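Putative mandelate racemase (Salmonella typhimurium, PDB 2O56) binds magnesium as a member of the enolase superfamily and probably acts as a hydro-lyase (dehydratase), although its substrate is not established. Local coordinates at residues Tyr245-Val250 and Thr319-Val324; Ala256-Val261 and Leu269-Arg274; Ile293-Cys298 and Lys307-Met312. All coordinates share one frame; numbering follows the deposited sequence.

Contact 1: residues Tyr245-Val250 and Thr319-Val324; sequences YYEEPV and TVQIHV. With MG (magnesium ion), chain I.
Y245 reaches across to Q321 and donates a hydrogen bond through its hydroxyl to the side-chain amide, OH to OE1 2.7 Å. OE1 meets the tyrosine at its ring edge, close to the ring plane, with ring and amide planes 31° apart. The hydroxyl sits in the carbonyl plane of the amide, on a lone pair, with a C=O...O angle of 121°. Q321 OE1 is gripped further by Y133 OH and Q294 NE2, so three donors crowd round this buried oxygen and satisfy it fully. Glutamine also has an NE2 to spend: Q321 NE2 donates to I322 O at 3.0 Å, approaching from above that carbonyl plane, and to a water at 2.8 Å. This water donates to E247 OE2 (3.2 Å). E247 crosses Q321 at about a right angle, its CG anti to the backbone N (chi1 173°) and its chain extended, which brings OE2 to the magnesium ion at 2.2 Å. E247 OE1 forms a salt bridge with K172 and accepts from Q294 NE2; because Q294 NE2 also donates to Q321 OE1, it probably eases the repulsion between these two oxygens. E221 and E273 complete the protein ligands. In the parallel barrel sheet, strand 246-247 lies between 217-221 and 269-271, while 319-320 is two strands beyond 269-271; helix 255-264 packs on P249 and V250, and helix 328-340 backs I322 and V324.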
loop_
_atom_site.group_PDB
_atom_site.type_symbol
_atom_site.label_atom_id
_atom_site.label_comp_id
_atom_site.label_asym_id
_atom_site.label_seq_id
_atom_site.Cartn_x
_atom_site.Cartn_y
_atom_site.Cartn_z
ATOM N N TYR A 245 24.521 1.469 17.553
ATOM C CA TYR A 245 23.551 0.719 16.768
ATOM C C TYR A 245 23.458 -0.747 17.146
ATOM O O TYR A 245 24.255 -1.243 17.936
ATOM C CB TYR A 245 23.788 0.936 15.275
ATOM C CG TYR A 245 25.220 0.793 14.773
ATOM C CD1 TYR A 245 25.739 -0.449 14.427
ATOM C CD2 TYR A 245 26.030 1.919 14.580
ATOM C CE1 TYR A 245 27.027 -0.576 13.932
ATOM C CE2 TYR A 245 27.324 1.794 14.080
ATOM C CZ TYR A 245 27.814 0.548 13.773
ATOM O OH TYR A 245 29.084 0.416 13.266
ATOM N N TYR A 246 22.461 -1.437 16.586
ATOM C CA TYR A 246 22.078 -2.775 17.004
ATOM C C TYR A 246 22.286 -3.656 15.771
ATOM O O TYR A 246 21.576 -3.484 14.795
ATOM C CB TYR A 246 20.584 -2.741 17.343
ATOM C CG TYR A 246 20.005 -3.967 18.038
ATOM C CD1 TYR A 246 20.790 -4.777 18.855
ATOM C CD2 TYR A 246 18.649 -4.295 17.886
ATOM C CE1 TYR A 246 20.248 -5.880 19.502
ATOM C CE2 TYR A 246 18.091 -5.407 18.536
ATOM C CZ TYR A 246 18.895 -6.190 19.336
ATOM O OH TYR A 246 18.361 -7.282 19.965
ATOM N N GLU A 247 23.255 -4.573 15.814
ATOM C CA GLU A 247 23.811 -5.194 14.605
ATOM C C GLU A 247 23.264 -6.604 14.363
ATOM O O GLU A 247 23.249 -7.451 15.260
ATOM C CB GLU A 247 25.361 -5.238 14.661
ATOM C CG GLU A 247 25.969 -6.021 13.522
ATOM C CD GLU A 247 27.477 -5.937 13.449
ATOM O OE1 GLU A 247 28.076 -4.949 13.936
ATOM O OE2 GLU A 247 28.072 -6.877 12.893
ATOM N N GLU A 248 22.814 -6.851 13.137
ATOM C CA GLU A 248 22.250 -8.142 12.760
ATOM C C GLU A 248 21.284 -8.768 13.771
ATOM O O GLU A 248 21.482 -9.918 14.174
ATOM C CB GLU A 248 23.390 -9.134 12.465
ATOM C CG GLU A 248 24.116 -8.866 11.151
ATOM C CD GLU A 248 24.736 -10.112 10.575
ATOM O OE1 GLU A 248 25.637 -10.658 11.230
ATOM O OE2 GLU A 248 24.327 -10.549 9.473
ATOM N N PRO A 249 20.220 -8.039 14.167
ATOM C CA PRO A 249 19.301 -8.647 15.130
ATOM C C PRO A 249 18.639 -9.916 14.551
ATOM O O PRO A 249 18.254 -10.827 15.281
ATOM C CB PRO A 249 18.257 -7.547 15.340
ATOM C CG PRO A 249 18.321 -6.704 14.094
ATOM C CD PRO A 249 19.756 -6.704 13.730
ATOM N N VAL A 250 18.534 -9.994 13.231
ATOM C CA VAL A 250 17.831 -11.110 12.618
ATOM C C VAL A 250 18.498 -11.331 11.232
ATOM O O VAL A 250 19.127 -10.422 10.693
ATOM C CB VAL A 250 16.303 -10.787 12.505
ATOM C CG1 VAL A 250 16.044 -9.596 11.535
ATOM C CG2 VAL A 250 15.523 -11.995 12.046
ATOM N N THR A 319 24.460 5.402 6.627
ATOM C CA THR A 319 25.895 5.524 6.777
ATOM C C THR A 319 26.502 4.123 6.799
ATOM O O THR A 319 25.783 3.128 6.897
ATOM C CB THR A 319 26.270 6.300 8.033
ATOM O OG1 THR A 319 25.650 5.681 9.160
ATOM C CG2 THR A 319 25.797 7.718 7.918
ATOM N N VAL A 320 27.817 4.059 6.640
ATOM C CA VAL A 320 28.479 2.822 6.265
ATOM C C VAL A 320 29.574 2.498 7.266
ATOM O O VAL A 320 30.435 3.333 7.554
ATOM C CB VAL A 320 29.089 2.918 4.863
ATOM C CG1 VAL A 320 29.749 1.603 4.471
ATOM C CG2 VAL A 320 28.021 3.332 3.841
ATOM N N GLN A 321 29.521 1.282 7.797
ATOM C CA GLN A 321 30.646 0.680 8.479
ATOM C C GLN A 321 30.987 -0.595 7.727
ATOM O O GLN A 321 30.272 -1.573 7.857
ATOM C CB GLN A 321 30.237 0.309 9.916
ATOM C CG GLN A 321 31.344 -0.478 10.651
ATOM C CD GLN A 321 30.872 -1.797 11.211
ATOM O OE1 GLN A 321 30.096 -1.841 12.176
ATOM N NE2 GLN A 321 31.362 -2.881 10.644
ATOM N N ILE A 322 32.062 -0.588 6.944
ATOM C CA ILE A 322 32.505 -1.791 6.247
ATOM C C ILE A 322 32.686 -2.924 7.250
ATOM O O ILE A 322 33.280 -2.736 8.315
ATOM C CB ILE A 322 33.804 -1.547 5.414
ATOM C CG1 ILE A 322 33.580 -0.433 4.385
ATOM C CG2 ILE A 322 34.225 -2.809 4.627
ATOM C CD1 ILE A 322 32.486 -0.729 3.368
ATOM N N HIS A 323 32.124 -4.086 6.941
ATOM C CA HIS A 323 32.399 -5.275 7.733
ATOM C C HIS A 323 33.803 -5.776 7.416
ATOM O O HIS A 323 34.129 -6.027 6.261
ATOM C CB HIS A 323 31.385 -6.389 7.473
ATOM C CG HIS A 323 31.731 -7.671 8.160
ATOM N ND1 HIS A 323 32.445 -8.677 7.542
ATOM C CD2 HIS A 323 31.526 -8.082 9.432
ATOM C CE1 HIS A 323 32.644 -9.661 8.399
ATOM N NE2 HIS A 323 32.089 -9.330 9.552
ATOM N N VAL A 324 34.637 -5.913 8.441
ATOM C CA VAL A 324 35.991 -6.417 8.247
ATOM C C VAL A 324 36.263 -7.575 9.199
ATOM O O VAL A 324 36.353 -7.379 10.412
ATOM C CB VAL A 324 37.071 -5.315 8.458
ATOM C CG1 VAL A 324 38.472 -5.874 8.187
ATOM C CG2 VAL A 324 36.832 -4.131 7.539
HETATM MG MG MG I . 28.999 -8.872 12.791
HETATM O O HOH W 1 30.532 -5.496 11.305
HETATM O O HOH W 2 31.190 -8.557 12.610
HETATM O O HOH W 3 26.881 -9.983 13.074
#

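Contact 2: residues Ala256-Val261 and Leu269-Arg274; sequences AQMKQV and LAAGER. With MG (magnesium ion), chain I.
The side chains of M258 and V261 meet those of L269 and A271 through aliphatic and thioether groups; no ring or amide face takes part, and the flat groups nearest the metal, E273 and R274, lie at the end of 269-274. There the E273 carboxylate binds magnesium through OE1 at 2.3 Å, while R274 makes a salt bridge with E248 and a cation-pi contact with F86 of a neighbouring subunit. This is the packing of a beta-alpha-beta unit of the enolase-type barrel: helix 255-264 carries the chain back so that strand 269-271 can run parallel to 246-247. Helix and strand segments accordingly run nearly antiparallel, at 153°, with axes 10.1 Å apart. L269 is the main bridge between them, its CD1 4.0 Å from both V261 CB and M258 CG, and 3.4 Å from the backbone M258 O. A branched leucine can serve both helix residues, since CD2 faces V261 CG1 as well. G272 has a phi of 155°, which suits glycine. A271 is compact enough to lie close to both M258 and the E248 side chain. With CG anti to the backbone N (chi1 -162°), the M258 chain bends at chi2 and chi3, placing CE 3.9 Å from A271 CB.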
loop_
_atom_site.group_PDB
_atom_site.type_symbol
_atom_site.label_atom_id
_atom_site.label_comp_id
_atom_site.label_asym_id
_atom_site.label_seq_id
_atom_site.Cartn_x
_atom_site.Cartn_y
_atom_site.Cartn_z
ATOM N N ALA A 256 11.339 -8.316 5.725
ATOM C CA ALA A 256 10.232 -7.780 6.529
ATOM C C ALA A 256 10.478 -7.977 8.010
ATOM O O ALA A 256 9.971 -7.204 8.826
ATOM C CB ALA A 256 8.888 -8.397 6.119
ATOM N N GLN A 257 11.263 -9.005 8.350
ATOM C CA GLN A 257 11.603 -9.296 9.738
ATOM C C GLN A 257 12.512 -8.203 10.308
ATOM O O GLN A 257 12.309 -7.750 11.433
ATOM C CB GLN A 257 12.266 -10.674 9.883
ATOM C CG GLN A 257 11.487 -11.844 9.289
ATOM C CD GLN A 257 10.014 -11.844 9.618
ATOM O OE1 GLN A 257 9.171 -12.009 8.738
ATOM N NE2 GLN A 257 9.692 -11.679 10.885
ATOM N N MET A 258 13.502 -7.773 9.525
ATOM C CA MET A 258 14.316 -6.595 9.889
ATOM C C MET A 258 13.476 -5.340 10.141
ATOM O O MET A 258 13.724 -4.581 11.094
ATOM C CB MET A 258 15.381 -6.315 8.818
ATOM C CG MET A 258 16.546 -5.412 9.291
ATOM S SD MET A 258 17.761 -6.244 10.344
ATOM C CE MET A 258 18.444 -7.446 9.201
ATOM N N LYS A 259 12.507 -5.106 9.257
ATOM C CA LYS A 259 11.541 -4.024 9.433
ATOM C C LYS A 259 10.734 -4.170 10.726
ATOM O O LYS A 259 10.521 -3.182 11.441
ATOM C CB LYS A 259 10.640 -3.909 8.207
ATOM C CG LYS A 259 9.726 -2.683 8.143
ATOM C CD LYS A 259 10.401 -1.394 8.520
ATOM C CE LYS A 259 9.412 -0.228 8.473
ATOM N NZ LYS A 259 8.610 -0.209 7.218
ATOM N N GLN A 260 10.317 -5.391 11.049
ATOM C CA GLN A 260 9.582 -5.613 12.293
ATOM C C GLN A 260 10.443 -5.251 13.524
ATOM O O GLN A 260 9.944 -4.625 14.445
ATOM C CB GLN A 260 9.039 -7.047 12.357
ATOM C CG GLN A 260 8.276 -7.425 13.631
ATOM C CD GLN A 260 6.874 -6.838 13.741
ATOM O OE1 GLN A 260 6.399 -6.126 12.860
ATOM N NE2 GLN A 260 6.205 -7.145 14.851
ATOM N N VAL A 261 11.730 -5.605 13.513
ATOM C CA VAL A 261 12.638 -5.231 14.606
ATOM C C VAL A 261 12.769 -3.699 14.689
ATOM O O VAL A 261 12.613 -3.128 15.756
ATOM C CB VAL A 261 14.036 -5.947 14.509
ATOM C CG1 VAL A 261 14.955 -5.576 15.723
ATOM C CG2 VAL A 261 13.852 -7.457 14.499
ATOM N N LEU A 269 19.264 0.224 13.461
ATOM C CA LEU A 269 19.716 -1.128 13.088
ATOM C C LEU A 269 20.888 -1.103 12.109
ATOM O O LEU A 269 20.987 -0.207 11.265
ATOM C CB LEU A 269 18.563 -1.963 12.487
ATOM C CG LEU A 269 17.272 -2.142 13.299
ATOM C CD1 LEU A 269 16.397 -3.228 12.675
ATOM C CD2 LEU A 269 17.563 -2.496 14.737
ATOM N N ALA A 270 21.763 -2.106 12.217
ATOM C CA ALA A 270 22.811 -2.309 11.236
ATOM C C ALA A 270 22.813 -3.742 10.750
ATOM O O ALA A 270 22.502 -4.669 11.497
ATOM C CB ALA A 270 24.176 -1.936 11.815
ATOM N N ALA A 271 23.145 -3.923 9.477
ATOM C CA ALA A 271 23.317 -5.254 8.932
ATOM C C ALA A 271 24.050 -5.057 7.633
ATOM O O ALA A 271 24.120 -3.930 7.132
ATOM C CB ALA A 271 21.962 -5.921 8.673
ATOM N N GLY A 272 24.582 -6.148 7.086
ATOM C CA GLY A 272 25.132 -6.105 5.741
ATOM C C GLY A 272 26.201 -7.145 5.438
ATOM O O GLY A 272 26.465 -7.446 4.278
ATOM N N GLU A 273 26.813 -7.724 6.467
ATOM C CA GLU A 273 27.837 -8.742 6.201
ATOM C C GLU A 273 27.291 -9.956 5.444
ATOM O O GLU A 273 28.040 -10.643 4.735
ATOM C CB GLU A 273 28.581 -9.154 7.473
ATOM C CG GLU A 273 27.754 -9.860 8.523
ATOM C CD GLU A 273 28.461 -9.886 9.858
ATOM O OE1 GLU A 273 28.250 -8.955 10.663
ATOM O OE2 GLU A 273 29.250 -10.818 10.106
ATOM N N ARG A 274 25.983 -10.190 5.574
ATOM C CA ARG A 274 25.312 -11.268 4.875
ATOM C C ARG A 274 24.231 -10.830 3.898
ATOM O O ARG A 274 23.332 -11.593 3.567
ATOM C CB ARG A 274 24.794 -12.302 5.861
ATOM C CG ARG A 274 25.919 -13.176 6.421
ATOM C CD ARG A 274 25.370 -14.118 7.438
ATOM N NE ARG A 274 25.198 -13.453 8.727
ATOM C CZ ARG A 274 25.002 -14.100 9.865
ATOM N NH1 ARG A 274 24.941 -15.425 9.859
ATOM N NH2 ARG A 274 24.869 -13.430 10.999
HETATM MG MG MG I . 28.999 -8.872 12.791
HETATM O O HOH W 2 31.190 -8.557 12.610
HETATM O O HOH W 3 26.881 -9.983 13.074
#

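Contact 3: residues Ile293-Cys298 and Lys307-Met312; sequences IQPDIC and KKICDM
I293 and P295 lie on a segment that leaves the end of strand 292-293 as irregular chain and passes one side of the helix turn holding I309 and C310. The CA atoms of I293 and C310 are 8.2 Å apart and those of P295 and I309 8.1 Å, so the two backbones stay at a steady separation here. Within the helix the usual bonds hold, D311 N to K307 O at 3.1 Å among them. The loop has its own brace: D296 OD1 accepts from C298 N at 2.8 Å, an Asx turn; the donor lies nearly along the C-O axis, but the bond is bent, with an N-H...O angle of 138°.

A single methyl of I309 does most of the touching. CG2, anti to the backbone N, meets I293 CD1 at 3.5 Å, a close fit, and P295 CG at 4.2 Å. I293 is able to meet it because its CG1 stands between the backbone N and the carbonyl carbon (chi1 64°), and the two isoleucines cross at a slant. Beta-branched and ring side chains suit this buried layer, being bulky yet short, and Y281 of helix 277-286 adds to it beside P295 and I309. At the outer side K307 NZ bridges to D311, 3.0 Å from OD1 and 3.0 Å from OD2, on the syn lone pairs. The same amine pairs with E75 of a neighbouring subunit, which ties the helix to the assembly.

The packing is that of a strand and its following helix in the beta/alpha barrel of the enolase superfamily. At the strand end, D296 OD2 accepts from H323 ND1, consistent with the His-Asp dyad of mandelate racemase and its relatives.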
loop_
_atom_site.group_PDB
_atom_site.type_symbol
_atom_site.label_atom_id
_atom_site.label_comp_id
_atom_site.label_asym_id
_atom_site.label_seq_id
_atom_site.Cartn_x
_atom_site.Cartn_y
_atom_site.Cartn_z
ATOM N N ILE A 293 24.654 0.445 7.160
ATOM C CA ILE A 293 24.916 -0.738 6.344
ATOM C C ILE A 293 26.367 -1.204 6.475
ATOM O O ILE A 293 27.284 -0.391 6.645
ATOM C CB ILE A 293 24.482 -0.552 4.867
ATOM C CG1 ILE A 293 25.298 0.548 4.197
ATOM C CG2 ILE A 293 22.949 -0.259 4.782
ATOM C CD1 ILE A 293 25.342 0.398 2.683
ATOM N N GLN A 294 26.561 -2.520 6.427
ATOM C CA GLN A 294 27.851 -3.113 6.748
ATOM C C GLN A 294 28.337 -4.111 5.710
ATOM O O GLN A 294 28.670 -5.246 6.074
ATOM C CB GLN A 294 27.810 -3.793 8.118
ATOM C CG GLN A 294 27.233 -2.911 9.217
ATOM C CD GLN A 294 27.039 -3.663 10.506
ATOM O OE1 GLN A 294 26.321 -4.641 10.552
ATOM N NE2 GLN A 294 27.694 -3.215 11.558
ATOM N N PRO A 295 28.413 -3.695 4.424
ATOM C CA PRO A 295 28.914 -4.649 3.458
ATOM C C PRO A 295 30.372 -4.953 3.752
ATOM O O PRO A 295 31.123 -4.073 4.178
ATOM C CB PRO A 295 28.759 -3.926 2.102
ATOM C CG PRO A 295 28.722 -2.449 2.454
ATOM C CD PRO A 295 28.108 -2.378 3.824
ATOM N N ASP A 296 30.738 -6.212 3.563
ATOM C CA ASP A 296 32.134 -6.647 3.584
ATOM C C ASP A 296 32.605 -6.608 2.126
ATOM O O ASP A 296 31.993 -7.231 1.276
ATOM C CB ASP A 296 32.160 -8.082 4.150
ATOM C CG ASP A 296 33.578 -8.642 4.339
ATOM O OD1 ASP A 296 34.374 -8.632 3.390
ATOM O OD2 ASP A 296 33.882 -9.144 5.440
ATOM N N ILE A 297 33.675 -5.873 1.829
ATOM C CA ILE A 297 34.126 -5.740 0.441
ATOM C C ILE A 297 34.547 -7.101 -0.125
ATOM O O ILE A 297 34.423 -7.331 -1.315
ATOM C CB ILE A 297 35.241 -4.649 0.282
ATOM C CG1 ILE A 297 34.661 -3.258 0.538
ATOM C CG2 ILE A 297 35.892 -4.654 -1.131
ATOM C CD1 ILE A 297 35.696 -2.226 1.000
ATOM N N CYS A 298 35.001 -8.008 0.744
ATOM C CA CYS A 298 35.537 -9.313 0.338
ATOM C C CYS A 298 34.456 -10.382 0.226
ATOM O O CYS A 298 34.715 -11.472 -0.302
ATOM C CB CYS A 298 36.615 -9.786 1.316
ATOM S SG CYS A 298 38.036 -8.673 1.494
ATOM N N LYS A 307 31.184 0.064 -3.702
ATOM C CA LYS A 307 31.058 1.491 -3.988
ATOM C C LYS A 307 29.629 1.840 -4.418
ATOM O O LYS A 307 29.072 2.819 -3.970
ATOM C CB LYS A 307 32.070 1.939 -5.056
ATOM C CG LYS A 307 32.087 3.436 -5.341
ATOM C CD LYS A 307 32.523 4.244 -4.112
ATOM C CE LYS A 307 32.659 5.744 -4.436
ATOM N NZ LYS A 307 31.485 6.305 -5.200
ATOM N N LYS A 308 29.052 1.030 -5.298
ATOM C CA LYS A 308 27.678 1.253 -5.768
ATOM C C LYS A 308 26.635 1.111 -4.650
ATOM O O LYS A 308 25.708 1.924 -4.545
ATOM C CB LYS A 308 27.382 0.317 -6.936
ATOM C CG LYS A 308 28.337 0.532 -8.111
ATOM C CD LYS A 308 28.047 -0.509 -9.214
ATOM C CE LYS A 308 28.879 -0.218 -10.453
ATOM N NZ LYS A 308 28.628 -1.294 -11.498
ATOM N N ILE A 309 26.815 0.103 -3.800
ATOM C CA ILE A 309 26.025 -0.031 -2.574
ATOM C C ILE A 309 26.052 1.229 -1.715
ATOM O O ILE A 309 25.002 1.737 -1.333
ATOM C CB ILE A 309 26.435 -1.297 -1.762
ATOM C CG1 ILE A 309 26.088 -2.563 -2.552
ATOM C CG2 ILE A 309 25.757 -1.324 -0.361
ATOM C CD1 ILE A 309 26.665 -3.850 -1.947
ATOM N N CYS A 310 27.245 1.756 -1.429
ATOM C CA CYS A 310 27.377 2.935 -0.567
ATOM C C CYS A 310 26.706 4.153 -1.168
ATOM O O CYS A 310 26.095 4.939 -0.440
ATOM C CB CYS A 310 28.845 3.255 -0.258
ATOM S SG CYS A 310 29.691 1.936 0.587
ATOM N N ASP A 311 26.822 4.301 -2.488
ATOM C CA ASP A 311 26.238 5.433 -3.228
ATOM C C ASP A 311 24.714 5.407 -3.262
ATOM O O ASP A 311 24.054 6.443 -3.110
ATOM C CB ASP A 311 26.729 5.423 -4.683
ATOM C CG ASP A 311 28.229 5.597 -4.792
ATOM O OD1 ASP A 311 28.849 6.079 -3.809
ATOM O OD2 ASP A 311 28.782 5.238 -5.858
ATOM N N MET A 312 24.166 4.220 -3.501
ATOM C CA MET A 312 22.714 4.012 -3.460
ATOM C C MET A 312 22.162 4.221 -2.049
ATOM O O MET A 312 21.117 4.826 -1.847
ATOM C CB MET A 312 22.403 2.588 -3.891
ATOM C CG MET A 312 20.925 2.351 -4.118
ATOM S SD MET A 312 20.608 0.791 -4.947
ATOM C CE MET A 312 21.227 -0.373 -3.724
#

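All three contacts belong to the barrel domain and share its parallel sheet. Along the chain, contact 1 spans the others: it opens at 245-250 and closes at 319-324, and between these come contact 2 and then contact 3 in series. The centres of contacts 1 and 2 lie about 9 Å apart, those of contacts 1 and 3 about 11 Å, and those of contacts 2 and 3 about 15 Å. Probable backbone hydrogen bonds join contact 1 to contact 2 (E248 to A270) and contact 2 to contact 3 (Q294 to A271); contacts 1 and 3 also meet through H323 with D296 and Q321 with Q294. Contacts 1 and 2 carry E247 and E273 of the magnesium site at neighbouring strand ends, while contact 3 lies on the next strand.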